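Local atomic coordinates of acid phosphatase (Mycobacterium tuberculosis, PDB entry 2A6P), a protein that hydrolyses phosphate monoesters with broad specificity, including phosphorylated sugars, and can serve as a fructose-1,6-bisphosphatase in gluconeogenesis. Residues A[9-14]-A[56-61]; A[89-94]-A[122-127]. All coordinates share one frame; numbering follows the deposited sequence.

Overall arrangement
Contact 1 and contact 2 lie on opposite sides of the chain's centre, with their own centres 27 Å apart and their nearest atoms about 13 Å apart, so they do not touch. Contact 1 joins the start of strand 13-17 to the loop before strand 61-64, at the surface and away from the annotated sites. Contact 2 binds the loop 89-94 to the start of helix 124-141 and carries E90, the probable proton donor/acceptor. The side chain of E90 lies about 3 Å from that of H152 and about 6 Å from that of H18, the inferred phosphohistidine; the E90 side chain is also about 3 Å from a bound glycerol and about 5 Å from a sulfate.

Contact 1: A[9-14]-A[56-61]; sequences RNHRLL and ELDDPI
H11 and D58 make the hydrogen bond between these two segments: NE2 of H11 donates to OD2 of D58 over 3.0 Å, with an N-H...O angle of 150°. The geometry is skewed at both ends. The acceptor sits somewhat off the imidazole plane, while the donor reaches OD2 from above the carboxylate plane, the two planes being 31° apart. The carboxylate of D58 is brought to the ring by a first torsion that sets CG opposite the backbone N (chi1 -170°), and CB of D58 lies at the ring edge, 4.0 Å from CD2 of H11. If the imidazole were protonated, the nearby carboxylate would probably stabilise its charge.

The second polar approach belongs to R12. Its chain bends at chi3, and NH2 comes to 3.4 Å from O of E56, which lies near the guanidinium plane at its edge. NH2 also donates a hydrogen bond to O of L55, just before the segment.

Van der Waals contact centres on L57. Its CD2 lies 3.2 Å from NH2 of R12, whose side chain crosses that of L57 at about a right angle. The apolar pair is CD2 of L57 with CD1 of L14, 3.6 Å apart: the two leucines reach toward each other tip to tip, buried L14 from strand 13-17 and L57 from the loop.

D146 bridges the two segments: OD1 accepts from the backbone N of R12 and OD2 from that of D58. The contact lies at the N-terminal ends of the parallel strands 13-17 and 61-64, which helix 39-53 joins in a beta-alpha-beta crossover with strand 147-151 between them, part of the alpha/beta fold of the histidine phosphatase superfamily.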
loop_
_atom_site.group_PDB
_atom_site.type_symbol
_atom_site.label_atom_id
_atom_site.label_comp_id
_atom_site.label_asym_id
_atom_site.label_seq_id
_atom_site.Cartn_x
_atom_site.Cartn_y
_atom_site.Cartn_z
ATOM N N ARG A 9 17.118 8.010 -1.793
ATOM C CA ARG A 9 17.914 7.851 -0.547
ATOM C C ARG A 9 18.033 6.373 -0.262
ATOM O O ARG A 9 17.413 5.543 -0.931
ATOM C CB ARG A 9 17.227 8.525 0.645
ATOM C CG ARG A 9 18.169 9.380 1.480
ATOM C CD ARG A 9 19.471 8.641 1.789
ATOM N NE ARG A 9 20.527 9.570 2.169
ATOM C CZ ARG A 9 21.390 10.133 1.322
ATOM N NH1 ARG A 9 21.342 9.853 0.023
ATOM N NH2 ARG A 9 22.286 11.007 1.773
ATOM N N ASN A 10 18.816 6.061 0.757
ATOM C CA ASN A 10 19.055 4.695 1.171
ATOM C C ASN A 10 18.258 4.378 2.438
ATOM O O ASN A 10 18.440 3.312 3.031
ATOM C CB ASN A 10 20.555 4.520 1.430
ATOM C CG ASN A 10 21.405 5.053 0.289
ATOM O OD1 ASN A 10 22.525 5.541 0.497
ATOM N ND2 ASN A 10 20.878 4.957 -0.927
ATOM N N HIS A 11 17.380 5.296 2.852
ATOM C CA HIS A 11 16.568 5.080 4.054
ATOM C C HIS A 11 15.056 5.081 3.836
ATOM O O HIS A 11 14.576 5.398 2.742
ATOM C CB HIS A 11 16.943 6.085 5.144
ATOM C CG HIS A 11 18.291 5.829 5.739
ATOM N ND1 HIS A 11 19.436 6.446 5.281
ATOM C CD2 HIS A 11 18.692 4.935 6.674
ATOM C CE1 HIS A 11 20.485 5.937 5.903
ATOM N NE2 HIS A 11 20.061 5.017 6.751
ATOM N N ARG A 12 14.315 4.729 4.891
ATOM C CA ARG A 12 12.857 4.630 4.826
ATOM C C ARG A 12 12.087 5.363 5.923
ATOM O O ARG A 12 12.598 5.603 7.014
ATOM C CB ARG A 12 12.433 3.159 4.890
ATOM C CG ARG A 12 12.949 2.267 3.790
ATOM C CD ARG A 12 12.803 0.801 4.194
ATOM N NE ARG A 12 13.582 0.505 5.398
ATOM C CZ ARG A 12 13.624 -0.677 6.011
ATOM N NH1 ARG A 12 12.925 -1.707 5.541
ATOM N NH2 ARG A 12 14.369 -0.826 7.102
ATOM N N LEU A 13 10.833 5.690 5.619
ATOM C CA LEU A 13 9.939 6.345 6.574
ATOM C C LEU A 13 8.856 5.317 6.921
ATOM O O LEU A 13 8.085 4.913 6.049
ATOM C CB LEU A 13 9.287 7.589 5.950
ATOM C CG LEU A 13 8.068 8.178 6.681
ATOM C CD1 LEU A 13 8.449 8.602 8.099
ATOM C CD2 LEU A 13 7.522 9.353 5.902
ATOM N N LEU A 14 8.814 4.864 8.167
ATOM C CA LEU A 14 7.792 3.893 8.540
ATOM C C LEU A 14 6.752 4.604 9.386
ATOM O O LEU A 14 7.072 5.547 10.108
ATOM C CB LEU A 14 8.369 2.728 9.353
ATOM C CG LEU A 14 9.756 2.095 9.161
ATOM C CD1 LEU A 14 9.604 0.592 9.344
ATOM C CD2 LEU A 14 10.348 2.401 7.810
ATOM N N GLU A 56 14.781 -4.782 10.313
ATOM C CA GLU A 56 16.167 -4.328 10.265
ATOM C C GLU A 56 16.268 -2.838 9.990
ATOM O O GLU A 56 16.730 -2.421 8.928
ATOM C CB GLU A 56 16.948 -5.115 9.202
ATOM C CG GLU A 56 17.116 -6.597 9.552
ATOM C CD GLU A 56 18.060 -7.340 8.617
ATOM O OE1 GLU A 56 19.258 -6.962 8.539
ATOM O OE2 GLU A 56 17.599 -8.310 7.972
ATOM N N LEU A 57 15.831 -2.043 10.963
ATOM C CA LEU A 57 15.855 -0.590 10.849
ATOM C C LEU A 57 17.216 -0.009 11.238
ATOM O O LEU A 57 17.856 -0.465 12.189
ATOM C CB LEU A 57 14.752 0.007 11.723
ATOM C CG LEU A 57 13.369 -0.605 11.494
ATOM C CD1 LEU A 57 12.345 0.103 12.373
ATOM C CD2 LEU A 57 12.993 -0.486 10.023
ATOM N N ASP A 58 17.642 1.010 10.502
ATOM C CA ASP A 58 18.924 1.649 10.739
ATOM C C ASP A 58 18.869 2.788 11.759
ATOM O O ASP A 58 18.410 3.891 11.451
ATOM C CB ASP A 58 19.481 2.176 9.414
ATOM C CG ASP A 58 20.913 2.635 9.529
ATOM O OD1 ASP A 58 21.766 1.791 9.861
ATOM O OD2 ASP A 58 21.192 3.828 9.292
ATOM N N ASP A 59 19.348 2.508 12.968
ATOM C CA ASP A 59 19.393 3.501 14.042
ATOM C C ASP A 59 18.231 4.491 13.907
ATOM O O ASP A 59 18.438 5.695 13.765
ATOM C CB ASP A 59 20.739 4.230 13.990
ATOM C CG ASP A 59 20.918 5.217 15.129
ATOM O OD1 ASP A 59 20.529 4.887 16.277
ATOM O OD2 ASP A 59 21.464 6.317 14.872
ATOM N N PRO A 60 16.989 3.982 13.966
ATOM C CA PRO A 60 15.717 4.707 13.855
ATOM C C PRO A 60 15.452 5.848 14.836
ATOM O O PRO A 60 15.673 5.709 16.046
ATOM C CB PRO A 60 14.669 3.608 14.044
ATOM C CG PRO A 60 15.395 2.354 13.771
ATOM C CD PRO A 60 16.738 2.579 14.338
ATOM N N ILE A 61 14.972 6.976 14.316
ATOM C CA ILE A 61 14.596 8.082 15.184
ATOM C C ILE A 61 13.072 7.950 15.253
ATOM O O ILE A 61 12.389 7.961 14.224
ATOM C CB ILE A 61 14.991 9.469 14.615
ATOM C CG1 ILE A 61 14.469 10.567 15.554
ATOM C CG2 ILE A 61 14.464 9.632 13.211
ATOM C CD1 ILE A 61 14.810 11.987 15.113
#

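Contact 2: A[89-94]-A[122-127]; sequences AEWDYG and ESVAQV
W91 is gripped in two directions by the residues that lead into and begin helix 124-141, its indole N-H bonded in the ring plane and one ring face covered by a valine methyl. NE1 donates to O of E122, just before the N-cap S123, at 2.9 Å with an almost straight N-H...O angle of 167°, although it meets that carbonyl from well above the carbonyl plane. CG2 of V127 sits 3.5 Å from the centroid of the five-membered ring, a CH-pi contact over the face. V124 adds its CA near CZ2 of W91, at 3.9 Å.

Beside the indole, D92 and E122 exchange two bonds. The backbone N of E122 donates to O of D92 at 3.0 Å, and OE2 of E122 accepts through its anti lone pair from the backbone N of D92 at 2.9 Å. CG of E122 packs on CB of D92 at 3.5 Å. The other oxygen of E122, OE1, forms a salt bridge with R130, which also donates to the carbonyl of A89.

Each segment is braced internally. D92 OD1 accepts from the backbone N of G94 in an Asx turn, while S123 and Q126 form a capping box at the helix start.

E90 OE1 accepts from N of F155, and OE2 from N of H154. With E122 bonded to W91 and D92, and R130 joining it to A89, these links probably help to hold the backbone on both sides of E90, consistent with a second-shell role in positioning the probable proton donor/acceptor beside H152 and the glycerol-occupied pocket.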
loop_
_atom_site.group_PDB
_atom_site.type_symbol
_atom_site.label_atom_id
_atom_site.label_comp_id
_atom_site.label_asym_id
_atom_site.label_seq_id
_atom_site.Cartn_x
_atom_site.Cartn_y
_atom_site.Cartn_z
ATOM N N ALA A 89 -0.331 14.423 15.688
ATOM C CA ALA A 89 -1.654 14.246 16.281
ATOM C C ALA A 89 -2.703 13.904 15.224
ATOM O O ALA A 89 -2.547 14.237 14.047
ATOM C CB ALA A 89 -2.057 15.513 17.040
ATOM N N GLU A 90 -3.770 13.222 15.629
ATOM C CA GLU A 90 -4.804 12.874 14.664
ATOM C C GLU A 90 -5.493 14.130 14.158
ATOM O O GLU A 90 -5.327 15.210 14.721
ATOM C CB GLU A 90 -5.850 11.944 15.293
ATOM C CG GLU A 90 -6.980 11.534 14.346
ATOM C CD GLU A 90 -6.473 10.912 13.050
ATOM O OE1 GLU A 90 -5.840 11.616 12.229
ATOM O OE2 GLU A 90 -6.707 9.702 12.860
ATOM N N TRP A 91 -6.251 13.977 13.080
ATOM C CA TRP A 91 -7.007 15.072 12.493
ATOM C C TRP A 91 -7.915 15.613 13.597
ATOM O O TRP A 91 -8.581 14.837 14.264
ATOM C CB TRP A 91 -7.875 14.528 11.348
ATOM C CG TRP A 91 -8.387 15.549 10.379
ATOM C CD1 TRP A 91 -9.053 16.705 10.672
ATOM C CD2 TRP A 91 -8.293 15.491 8.943
ATOM N NE1 TRP A 91 -9.375 17.370 9.513
ATOM C CE2 TRP A 91 -8.923 16.650 8.437
ATOM C CE3 TRP A 91 -7.736 14.571 8.037
ATOM C CZ2 TRP A 91 -9.014 16.919 7.059
ATOM C CZ3 TRP A 91 -7.826 14.838 6.661
ATOM C CH2 TRP A 91 -8.460 16.004 6.190
ATOM N N ASP A 92 -7.924 16.927 13.807
ATOM C CA ASP A 92 -8.800 17.535 14.818
ATOM C C ASP A 92 -10.225 17.472 14.277
ATOM O O ASP A 92 -10.558 18.184 13.334
ATOM C CB ASP A 92 -8.418 18.991 15.053
ATOM C CG ASP A 92 -9.341 19.685 16.041
ATOM O OD1 ASP A 92 -10.297 19.040 16.534
ATOM O OD2 ASP A 92 -9.110 20.878 16.319
ATOM N N TYR A 93 -11.066 16.630 14.871
ATOM C CA TYR A 93 -12.435 16.464 14.388
ATOM C C TYR A 93 -13.456 17.498 14.822
ATOM O O TYR A 93 -14.609 17.433 14.405
ATOM C CB TYR A 93 -12.945 15.065 14.742
ATOM C CG TYR A 93 -12.117 13.960 14.114
ATOM C CD1 TYR A 93 -11.305 13.135 14.895
ATOM C CD2 TYR A 93 -12.142 13.745 12.730
ATOM C CE1 TYR A 93 -10.537 12.117 14.322
ATOM C CE2 TYR A 93 -11.379 12.735 12.140
ATOM C CZ TYR A 93 -10.577 11.925 12.941
ATOM O OH TYR A 93 -9.824 10.936 12.352
ATOM N N GLY A 94 -13.044 18.453 15.644
ATOM C CA GLY A 94 -13.975 19.476 16.089
ATOM C C GLY A 94 -15.358 18.963 16.470
ATOM O O GLY A 94 -15.493 18.091 17.323
ATOM N N GLU A 122 -9.950 20.844 12.202
ATOM C CA GLU A 122 -8.993 21.094 11.124
ATOM C C GLU A 122 -9.599 20.959 9.741
ATOM O O GLU A 122 -10.410 20.068 9.483
ATOM C CB GLU A 122 -7.786 20.150 11.212
ATOM C CG GLU A 122 -6.834 20.448 12.346
ATOM C CD GLU A 122 -5.608 19.561 12.322
ATOM O OE1 GLU A 122 -4.587 19.970 11.732
ATOM O OE2 GLU A 122 -5.668 18.450 12.884
ATOM N N SER A 123 -9.202 21.863 8.855
ATOM C CA SER A 123 -9.670 21.841 7.479
ATOM C C SER A 123 -8.647 21.016 6.701
ATOM O O SER A 123 -7.555 20.742 7.206
ATOM C CB SER A 123 -9.696 23.244 6.901
ATOM O OG SER A 123 -8.374 23.730 6.796
ATOM N N VAL A 124 -9.000 20.639 5.474
ATOM C CA VAL A 124 -8.098 19.858 4.633
ATOM C C VAL A 124 -6.766 20.605 4.470
ATOM O O VAL A 124 -5.684 20.028 4.638
ATOM C CB VAL A 124 -8.746 19.592 3.237
ATOM C CG1 VAL A 124 -7.760 18.864 2.326
ATOM C CG2 VAL A 124 -10.028 18.774 3.409
ATOM N N ALA A 125 -6.862 21.898 4.169
ATOM C CA ALA A 125 -5.692 22.746 3.978
ATOM C C ALA A 125 -4.733 22.652 5.164
ATOM O O ALA A 125 -3.516 22.512 4.996
ATOM C CB ALA A 125 -6.136 24.195 3.777
ATOM N N GLN A 126 -5.284 22.722 6.368
ATOM C CA GLN A 126 -4.461 22.658 7.567
ATOM C C GLN A 126 -3.760 21.317 7.739
ATOM O O GLN A 126 -2.594 21.266 8.133
ATOM C CB GLN A 126 -5.313 22.978 8.802
ATOM C CG GLN A 126 -5.695 24.458 8.910
ATOM C CD GLN A 126 -6.529 24.761 10.137
ATOM O OE1 GLN A 126 -7.673 24.334 10.245
ATOM N NE2 GLN A 126 -5.950 25.500 11.074
ATOM N N VAL A 127 -4.453 20.228 7.433
ATOM C CA VAL A 127 -3.823 18.928 7.588
ATOM C C VAL A 127 -2.840 18.702 6.453
ATOM O O VAL A 127 -1.818 18.044 6.641
ATOM C CB VAL A 127 -4.859 17.800 7.641
ATOM C CG1 VAL A 127 -4.151 16.454 7.806
ATOM C CG2 VAL A 127 -5.804 18.030 8.818
#